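Local coordinates for lipolytic enzyme, g-d-s-l (Clostridium thermocellum, PDB 2W1W), which is a G-D-S-L lipolytic enzyme carrying a family 6 carbohydrate-binding module, a calcium-containing beta-sandwich, at residues A[32-37]-A[121-126]; A[41-46]-A[107-112]. All coordinates share one frame; numbering follows the deposited sequence.

Interaction 1: residues A[32-37]-A[121-126]; sequences VNYHNE and PNVDYL. With CA (calcium ion), chain C.
A single antiparallel bridge, Val-32 with Val-123, joins the end of strand 31-33 to the start of strand 122-129, one residue before the calcium ligand Asp-124 of this beta-sandwich. The pair is of the hydrogen-bonded type: Val-32 N reaches Val-123 O at 2.9 Å, and Val-123 N returns to Val-32 O at 2.9 Å. Val-32 O is also approached by Asn-122 CA at 3.2 Å, a CA-H...O contact.

Beyond the bridge, in the conformer of Asn-33 described, the side chains of Asn-33 and Asn-122 run side by side, their amide planes turned 54° apart. This twist goes with a weak bond from Asn-33 ND2 to Asn-122 OD1, bent to 131° at the hydrogen. A water bridges the segments, accepting from Tyr-34 N and donating to Asn-122 OD1. Asn-33 OD1 turns the other way and accepts from His-35 N at 2.8 Å, an Asx turn leading into the type I' turn 34-37. With CG beside its backbone N (chi1 -76°), Tyr-34 brings ring atom CE1 to 4.1 Å from Val-123 CG2, which lies at the ring edge; its hydroxyl is hydrogen-bonded to Ala-112 O.

Asp-124 binds calcium through both O and OD1 (2.3 Å from OD1 to the ion). The carbonyl oxygens of Thr-27 and Cys-30 and a water also bind the ion, and OD2 makes a salt bridge to Arg-59, consistent with the calcium site of family 6 modules.

Interaction 2: residues A[41-46]-A[107-112]; sequences YIEWNV and NNVIRA
Tyr-41 and Glu-43 both hold CG between the backbone N and the carbonyl carbon (chi1 66° in Tyr-41), while Arg-111 is extended through chi2 and bends at chi3 (-68°); together these torsions lay the guanidinium over the tyrosine ring and bring its edge to the carboxylate. The planes of ring and guanidinium differ by 4°, and Arg-111 CZ stands 3.6 Å from the centroid of the Tyr-41 ring, a stacked cation-pi contact. Arg-111 CD adds a CH-pi contact over the same ring. From its edge, the guanidinium grips one oxygen with two nitrogens: NE and NH2 of Arg-111 reach Glu-43 OE1 at 2.8 Å and 3.0 Å, both from one face of the carboxylate.

Along the backbones, which run antiparallel, Ile-42, Trp-44 and Val-46 form hydrogen-bonded pairs with Ala-112, Ile-110 and Asn-108. On the face carrying Ile-42, Trp-44 and Val-46, Val-46 CG2 packs on Ile-110 CD1 at 3.8 Å. At the Val-46 pair, Val-46 O accepts from Asn-108 N at 2.8 Å and from Asn-108 ND2 at 3.3 Å, from opposite faces of its carbonyl plane; ND2 also bonds to Asn-104 O.

The two faces thus differ in chemistry: one is largely apolar, whereas on the other the carboxylate probably offsets the arginine charge and, with the ring, fixes the guanidinium's orientation.

In the fold
From the N terminus, the chain leaves strand 31-33, passes the turn at 34-37 and enters strand 41-48. Interaction 2 closes the loop between this strand and 106-114; after strand 106-114 the chain continues to 122-129, where interaction 1 closes a wider loop around it. The contacts are therefore nested. Interaction 2 joins neighbouring strands of the five-stranded sheet, while interaction 1 ties the small two-stranded sheet 18-20/31-33 to a strand of the four-stranded sheet. They meet in the sandwich interior, where Ile-42 packs against Val-32, Tyr-34 and Val-123.

Interaction 1: residues A[32-37]-A[121-126]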
ATOM      1  N   VAL A  32      -2.460  -6.344   5.623  1.00 12.71           N
ATOM      2  CA  VAL A  32      -1.622  -7.245   4.832  0.50 13.42           C
ATOM      3  C   VAL A  32      -0.198  -7.274   5.360  1.00 14.27           C
ATOM      4  O   VAL A  32       0.382  -6.231   5.654  1.00 14.91           O
ATOM      5  CB  VAL A  32      -1.537  -6.809   3.351  0.50 13.01           C
ATOM      6  CG1 VAL A  32      -0.661  -7.804   2.547  0.50 12.29           C
ATOM      7  CG2 VAL A  32      -2.946  -6.616   2.737  0.50 13.32           C
ATOM      8  N   ASN A  33       0.339  -8.496   5.435  1.00 16.20           N
ATOM      9  CA  ASN A  33       1.711  -8.789   5.822  0.75 16.62           C
ATOM     10  C   ASN A  33       2.485  -9.459   4.705  1.00 18.20           C
ATOM     11  O   ASN A  33       2.007 -10.421   4.130  1.00 19.06           O
ATOM     12  CB  ASN A  33       1.664  -9.700   7.020  0.75 17.07           C
ATOM     13  CG  ASN A  33       3.037 -10.220   7.398  0.75 16.15           C
ATOM     14  OD1 ASN A  33       3.576 -11.196   6.817  0.75 21.27           O
ATOM     15  ND2 ASN A  33       3.614  -9.571   8.342  0.75 18.22           N
ATOM     16  N   TYR A  34       3.679  -8.975   4.438  1.00 17.70           N
ATOM     17  CA  TYR A  34       4.561  -9.423   3.338  1.00 20.57           C
ATOM     18  C   TYR A  34       5.534 -10.605   3.586  1.00 23.66           C
ATOM     19  O   TYR A  34       6.416 -10.907   2.732  1.00 26.48           O
ATOM     20  CB  TYR A  34       5.397  -8.256   2.842  1.00 19.21           C
ATOM     21  CG  TYR A  34       4.654  -7.265   1.975  1.00 17.58           C
ATOM     22  CD1 TYR A  34       3.834  -6.284   2.543  1.00 14.43           C
ATOM     23  CD2 TYR A  34       4.820  -7.270   0.619  1.00 17.34           C
ATOM     24  CE1 TYR A  34       3.178  -5.347   1.765  1.00 14.95           C
ATOM     25  CE2 TYR A  34       4.169  -6.348  -0.179  1.00 15.54           C
ATOM     26  CZ  TYR A  34       3.344  -5.398   0.401  1.00 13.09           C
ATOM     27  OH  TYR A  34       2.725  -4.466  -0.390  1.00 13.58           O
ATOM     28  N   HIS A  35       5.454 -11.264   4.716  1.00 26.67           N
ATOM     29  CA  HIS A  35       6.154 -12.580   4.789  1.00 28.39           C
ATOM     30  C   HIS A  35       7.661 -12.503   4.980  1.00 27.91           C
ATOM     31  O   HIS A  35       8.380 -13.459   4.751  1.00 29.94           O
ATOM     32  CB  HIS A  35       5.930 -13.382   3.512  1.00 29.76           C
ATOM     33  CG  HIS A  35       4.868 -14.429   3.617  1.00 33.23           C
ATOM     34  ND1 HIS A  35       4.450 -14.958   4.818  1.00 37.48           N
ATOM     35  CD2 HIS A  35       4.179 -15.087   2.656  1.00 36.36           C
ATOM     36  CE1 HIS A  35       3.525 -15.877   4.593  1.00 38.23           C
ATOM     37  NE2 HIS A  35       3.341 -15.973   3.288  1.00 38.02           N
ATOM     38  N   ASN A  36       8.082 -11.331   5.382  1.00 26.17           N
ATOM     39  CA  ASN A  36       9.475 -11.016   5.717  0.50 25.67           C
ATOM     40  C   ASN A  36      10.456 -11.356   4.605  1.00 24.56           C
ATOM     41  O   ASN A  36      11.633 -11.587   4.845  1.00 25.02           O
ATOM     42  CB  ASN A  36       9.921 -11.687   7.042  0.50 25.94           C
ATOM     43  CG  ASN A  36       9.338 -11.008   8.276  0.50 27.17           C
ATOM     44  OD1 ASN A  36       8.646 -11.644   9.085  0.50 29.37           O
ATOM     45  ND2 ASN A  36       9.620  -9.730   8.437  0.50 27.09           N
ATOM     46  N   GLU A  37       9.974 -11.365   3.392  1.00 22.75           N
ATOM     47  CA  GLU A  37      10.854 -11.580   2.236  1.00 22.51           C
ATOM     48  C   GLU A  37      10.521 -10.720   1.016  1.00 19.61           C
ATOM     49  O   GLU A  37       9.489 -10.096   0.940  1.00 19.31           O
ATOM     50  CB  GLU A  37      10.895 -13.056   1.861  1.00 24.41           C
ATOM     51  CG  GLU A  37       9.705 -13.531   1.150  1.00 28.53           C
ATOM     52  CD  GLU A  37       9.573 -15.053   1.220  1.00 32.46           C
ATOM     53  OE1 GLU A  37      10.579 -15.763   1.517  1.00 39.27           O
ATOM     54  OE2 GLU A  37       8.466 -15.532   0.968  1.00 33.49           O
ATOM     55  N   PRO A 121       6.284  -3.325   4.540  1.00 10.91           N
ATOM     56  CA  PRO A 121       5.656  -3.070   5.815  1.00 10.84           C
ATOM     57  C   PRO A 121       4.299  -3.773   5.882  1.00 11.06           C
ATOM     58  O   PRO A 121       3.791  -4.228   4.858  1.00 13.04           O
ATOM     59  CB  PRO A 121       5.438  -1.560   5.761  1.00 10.95           C
ATOM     60  CG  PRO A 121       5.153  -1.306   4.316  1.00 11.17           C
ATOM     61  CD  PRO A 121       6.070  -2.230   3.575  1.00 10.72           C
ATOM     62  N   ASN A 122       3.674  -3.777   7.053  1.00  9.66           N
ATOM     63  CA  ASN A 122       2.266  -4.192   7.162  1.00 10.07           C
ATOM     64  C   ASN A 122       1.409  -3.048   6.659  1.00 10.22           C
ATOM     65  O   ASN A 122       1.650  -1.890   7.002  1.00 11.50           O
ATOM     66  CB  ASN A 122       1.893  -4.558   8.591  1.00 10.41           C
ATOM     67  CG  ASN A 122       2.562  -5.839   9.064  1.00 11.35           C
ATOM     68  OD1 ASN A 122       3.089  -6.609   8.264  1.00 12.95           O
ATOM     69  ND2 ASN A 122       2.541  -6.068  10.382  1.00 14.52           N
ATOM     70  N   VAL A 123       0.473  -3.352   5.772  1.00 10.07           N
ATOM     71  CA  VAL A 123      -0.338  -2.288   5.113  1.00 10.49           C
ATOM     72  C   VAL A 123      -1.803  -2.460   5.459  1.00 10.94           C
ATOM     73  O   VAL A 123      -2.412  -3.512   5.250  1.00 11.37           O
ATOM     74  CB  VAL A 123      -0.148  -2.296   3.568  1.00 10.03           C
ATOM     75  CG1 VAL A 123      -1.081  -1.278   2.875  1.00 10.98           C
ATOM     76  CG2 VAL A 123       1.271  -2.010   3.183  1.00 11.40           C
ATOM     77  N   ASP A 124      -2.342  -1.392   6.017  1.00 11.62           N
ATOM     78  CA  ASP A 124      -3.728  -1.318   6.481  1.00 12.44           C
ATOM     79  C   ASP A 124      -4.709  -1.140   5.320  1.00 11.72           C
ATOM     80  O   ASP A 124      -5.734  -1.826   5.232  1.00 12.57           O
ATOM     81  CB  ASP A 124      -3.878  -0.173   7.489  1.00 12.37           C
ATOM     82  CG  ASP A 124      -5.169  -0.202   8.260  1.00 14.43           C
ATOM     83  OD1 ASP A 124      -5.826  -1.275   8.356  1.00 14.48           O
ATOM     84  OD2 ASP A 124      -5.538   0.900   8.746  1.00 16.49           O
ATOM     85  N   TYR A 125      -4.387  -0.164   4.477  1.00 11.00           N
ATOM     86  CA  TYR A 125      -5.218   0.203   3.331  1.00 10.72           C
ATOM     87  C   TYR A 125      -4.449   1.145   2.434  1.00 10.47           C
ATOM     88  O   TYR A 125      -3.401   1.645   2.801  1.00 10.64           O
ATOM     89  CB  TYR A 125      -6.518   0.896   3.765  1.00 11.47           C
ATOM     90  CG  TYR A 125      -6.394   2.168   4.586  1.00 11.22           C
ATOM     91  CD1 TYR A 125      -5.832   3.321   4.062  1.00 11.70           C
ATOM     92  CD2 TYR A 125      -6.924   2.241   5.859  1.00 12.26           C
ATOM     93  CE1 TYR A 125      -5.808   4.509   4.775  1.00 11.42           C
ATOM     94  CE2 TYR A 125      -6.892   3.423   6.590  1.00 14.61           C
ATOM     95  CZ  TYR A 125      -6.304   4.551   6.046  1.00 12.35           C
ATOM     96  OH  TYR A 125      -6.238   5.736   6.752  1.00 16.83           O
ATOM     97  N   LEU A 126      -5.033   1.339   1.264  1.00  9.72           N
ATOM     98  CA  LEU A 126      -4.702   2.410   0.329  1.00 10.36           C
ATOM     99  C   LEU A 126      -5.897   3.377   0.256  1.00 11.04           C
ATOM    100  O   LEU A 126      -7.021   2.982   0.030  1.00 12.13           O
ATOM    101  CB  LEU A 126      -4.428   1.856  -1.055  1.00 10.99           C
ATOM    102  CG  LEU A 126      -4.379   2.835  -2.234  1.00 10.75           C
ATOM    103  CD1 LEU A 126      -3.210   3.822  -2.101  1.00 14.15           C
ATOM    104  CD2 LEU A 126      -4.342   2.081  -3.597  1.00 13.49           C
TER
HETATM  105 CA    CA C1132      -7.211  -2.581   7.107  1.00 24.56          CA
HETATM  106  O   HOH W   1       5.013  -7.044   6.187  1.00 15.74           O
HETATM  107  O   HOH W   2      -8.705  -2.270   5.588  1.00 21.22           O

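Interaction 2: residues A[41-46]-A[107-112]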
ATOM      1  N   TYR A  41       3.451  -8.741  -3.133  1.00 14.43           N
ATOM      2  CA  TYR A  41       2.729  -7.498  -3.482  1.00 13.33           C
ATOM      3  C   TYR A  41       1.298  -7.533  -3.048  1.00 12.73           C
ATOM      4  O   TYR A  41       0.704  -8.588  -2.751  1.00 13.13           O
ATOM      5  CB  TYR A  41       2.808  -7.211  -5.006  1.00 14.17           C
ATOM      6  CG  TYR A  41       2.106  -8.180  -5.960  1.00 15.40           C
ATOM      7  CD1 TYR A  41       0.726  -8.230  -6.044  1.00 15.24           C
ATOM      8  CD2 TYR A  41       2.839  -9.005  -6.819  1.00 19.03           C
ATOM      9  CE1 TYR A  41       0.084  -9.079  -6.934  1.00 19.54           C
ATOM     10  CE2 TYR A  41       2.194  -9.872  -7.722  1.00 20.26           C
ATOM     11  CZ  TYR A  41       0.817  -9.903  -7.756  1.00 21.53           C
ATOM     12  OH  TYR A  41       0.115 -10.730  -8.623  1.00 24.28           O
ATOM     13  N   ILE A  42       0.782  -6.325  -3.042  1.00 11.92           N
ATOM     14  CA  ILE A  42      -0.640  -6.070  -2.865  0.50 11.75           C
ATOM     15  C   ILE A  42      -1.096  -5.172  -4.011  1.00 11.40           C
ATOM     16  O   ILE A  42      -0.357  -4.340  -4.495  1.00 10.51           O
ATOM     17  CB  ILE A  42      -0.951  -5.441  -1.499  0.50 11.38           C
ATOM     18  CG1 ILE A  42      -0.401  -4.000  -1.428  0.50 10.17           C
ATOM     19  CG2 ILE A  42      -0.392  -6.328  -0.384  0.50 13.80           C
ATOM     20  CD1 ILE A  42      -0.537  -3.319  -0.072  0.50 12.06           C
ATOM     21  N   GLU A  43      -2.312  -5.387  -4.446  1.00 11.31           N
ATOM     22  CA  GLU A  43      -2.854  -4.577  -5.525  1.00 12.07           C
ATOM     23  C   GLU A  43      -4.358  -4.434  -5.447  1.00 11.72           C
ATOM     24  O   GLU A  43      -5.059  -5.290  -4.902  1.00 12.66           O
ATOM     25  CB  GLU A  43      -2.395  -5.093  -6.870  1.00 14.60           C
ATOM     26  CG  GLU A  43      -3.085  -6.226  -7.378  1.00 17.96           C
ATOM     27  CD  GLU A  43      -2.675  -6.581  -8.811  1.00 21.45           C
ATOM     28  OE1 GLU A  43      -1.593  -6.185  -9.306  1.00 18.92           O
ATOM     29  OE2 GLU A  43      -3.471  -7.307  -9.453  1.00 25.20           O
ATOM     30  N   TRP A  44      -4.822  -3.288  -5.928  1.00 10.81           N
ATOM     31  CA  TRP A  44      -6.240  -3.022  -6.015  1.00 10.51           C
ATOM     32  C   TRP A  44      -6.582  -2.491  -7.390  1.00 10.54           C
ATOM     33  O   TRP A  44      -5.773  -1.928  -8.097  1.00 10.48           O
ATOM     34  CB  TRP A  44      -6.679  -1.945  -5.005  1.00 10.96           C
ATOM     35  CG  TRP A  44      -6.614  -2.305  -3.544  1.00 10.69           C
ATOM     36  CD1 TRP A  44      -7.632  -2.824  -2.783  1.00 10.19           C
ATOM     37  CD2 TRP A  44      -5.508  -2.102  -2.643  1.00 11.38           C
ATOM     38  NE1 TRP A  44      -7.214  -2.975  -1.496  1.00 11.65           N
ATOM     39  CE2 TRP A  44      -5.931  -2.522  -1.372  1.00 12.71           C
ATOM     40  CE3 TRP A  44      -4.200  -1.638  -2.786  1.00 12.35           C
ATOM     41  CZ2 TRP A  44      -5.109  -2.440  -0.242  1.00 12.79           C
ATOM     42  CZ3 TRP A  44      -3.402  -1.570  -1.674  1.00 12.98           C
ATOM     43  CH2 TRP A  44      -3.843  -1.972  -0.437  1.00 12.60           C
ATOM     44  N   ASN A  45      -7.856  -2.637  -7.691  1.00 11.51           N
ATOM     45  CA  ASN A  45      -8.496  -2.058  -8.878  1.00 12.23           C
ATOM     46  C   ASN A  45      -9.153  -0.763  -8.418  1.00 11.66           C
ATOM     47  O   ASN A  45     -10.149  -0.776  -7.704  1.00 14.01           O
ATOM     48  CB  ASN A  45      -9.539  -3.033  -9.438  1.00 12.60           C
ATOM     49  CG  ASN A  45      -8.919  -4.256 -10.079  1.00 14.74           C
ATOM     50  OD1 ASN A  45      -9.150  -5.417  -9.614  1.00 19.85           O
ATOM     51  ND2 ASN A  45      -8.127  -4.038 -11.089  1.00 12.48           N
ATOM     52  N   VAL A  46      -8.573   0.343  -8.837  1.00 12.35           N
ATOM     53  CA  VAL A  46      -8.926   1.677  -8.362  1.00 12.07           C
ATOM     54  C   VAL A  46      -9.581   2.493  -9.469  1.00 13.08           C
ATOM     55  O   VAL A  46      -9.011   2.695 -10.510  1.00 12.79           O
ATOM     56  CB  VAL A  46      -7.661   2.412  -7.835  1.00 12.46           C
ATOM     57  CG1 VAL A  46      -7.936   3.865  -7.477  1.00 13.72           C
ATOM     58  CG2 VAL A  46      -7.089   1.647  -6.602  1.00 12.34           C
ATOM     59  N   ASN A 107     -10.600   2.075 -14.836  1.00 13.73           N
ATOM     60  CA  ASN A 107      -9.935   1.252 -13.818  1.00 13.59           C
ATOM     61  C   ASN A 107      -8.439   1.436 -13.883  1.00 13.78           C
ATOM     62  O   ASN A 107      -7.839   1.581 -14.934  1.00 15.81           O
ATOM     63  CB  ASN A 107     -10.258  -0.221 -14.000  1.00 13.92           C
ATOM     64  CG  ASN A 107      -9.726  -1.058 -12.872  1.00 14.34           C
ATOM     65  OD1 ASN A 107     -10.053  -0.797 -11.714  1.00 15.64           O
ATOM     66  ND2 ASN A 107      -8.879  -2.043 -13.185  1.00 15.52           N
ATOM     67  N   ASN A 108      -7.824   1.397 -12.725  1.00 12.42           N
ATOM     68  CA  ASN A 108      -6.375   1.500 -12.596  1.00 12.26           C
ATOM     69  C   ASN A 108      -5.881   0.454 -11.655  1.00 11.75           C
ATOM     70  O   ASN A 108      -6.371   0.338 -10.519  1.00 12.71           O
ATOM     71  CB  ASN A 108      -5.993   2.887 -12.047  1.00 12.57           C
ATOM     72  CG  ASN A 108      -6.379   4.008 -13.001  1.00 12.32           C
ATOM     73  OD1 ASN A 108      -5.565   4.456 -13.784  1.00 15.56           O
ATOM     74  ND2 ASN A 108      -7.622   4.464 -12.909  1.00 15.32           N
ATOM     75  N   VAL A 109      -4.903  -0.311 -12.106  1.00 11.39           N
ATOM     76  CA  VAL A 109      -4.349  -1.378 -11.265  1.00 12.12           C
ATOM     77  C   VAL A 109      -3.148  -0.812 -10.564  1.00 11.71           C
ATOM     78  O   VAL A 109      -2.150  -0.426 -11.194  1.00 12.85           O
ATOM     79  CB  VAL A 109      -3.949  -2.612 -12.095  1.00 12.65           C
ATOM     80  CG1 VAL A 109      -3.374  -3.693 -11.187  1.00 15.20           C
ATOM     81  CG2 VAL A 109      -5.146  -3.173 -12.964  1.00 14.85           C
ATOM     82  N   ILE A 110      -3.279  -0.707  -9.253  1.00 10.60           N
ATOM     83  CA  ILE A 110      -2.258  -0.111  -8.394  1.00 10.17           C
ATOM     84  C   ILE A 110      -1.676  -1.157  -7.500  1.00 10.23           C
ATOM     85  O   ILE A 110      -2.385  -1.775  -6.737  1.00 10.70           O
ATOM     86  CB  ILE A 110      -2.812   1.063  -7.582  1.00  9.68           C
ATOM     87  CG1 ILE A 110      -3.419   2.102  -8.553  1.00 12.38           C
ATOM     88  CG2 ILE A 110      -1.664   1.720  -6.770  1.00 12.25           C
ATOM     89  CD1 ILE A 110      -3.928   3.371  -7.895  1.00 14.45           C
ATOM     90  N   ARG A 111      -0.365  -1.362  -7.646  1.00  9.94           N
ATOM     91  CA  ARG A 111       0.359  -2.453  -6.971  1.00 10.55           C
ATOM     92  C   ARG A 111       1.519  -1.870  -6.192  1.00  9.84           C
ATOM     93  O   ARG A 111       2.181  -0.952  -6.649  1.00 10.38           O
ATOM     94  CB  ARG A 111       0.883  -3.474  -7.985  1.00 11.77           C
ATOM     95  CG  ARG A 111       1.603  -4.657  -7.345  1.00 11.10           C
ATOM     96  CD  ARG A 111       2.257  -5.591  -8.376  1.00 12.39           C
ATOM     97  NE  ARG A 111       1.249  -6.288  -9.161  1.00 14.70           N
ATOM     98  CZ  ARG A 111       1.504  -7.252 -10.030  1.00 16.44           C
ATOM     99  NH1 ARG A 111       2.752  -7.626 -10.275  1.00 19.10           N
ATOM    100  NH2 ARG A 111       0.501  -7.836 -10.668  1.00 18.55           N
ATOM    101  N   ALA A 112       1.725  -2.412  -4.997  1.00  9.61           N
ATOM    102  CA  ALA A 112       2.921  -2.124  -4.150  1.00  9.45           C
ATOM    103  C   ALA A 112       3.670  -3.408  -3.903  1.00  9.78           C
ATOM    104  O   ALA A 112       3.133  -4.323  -3.264  1.00 10.09           O
ATOM    105  CB  ALA A 112       2.491  -1.503  -2.801  1.00 10.04           C
TER
HETATM  106  O   HOH W   3      -2.649  -8.564 -11.434  1.00 31.24           O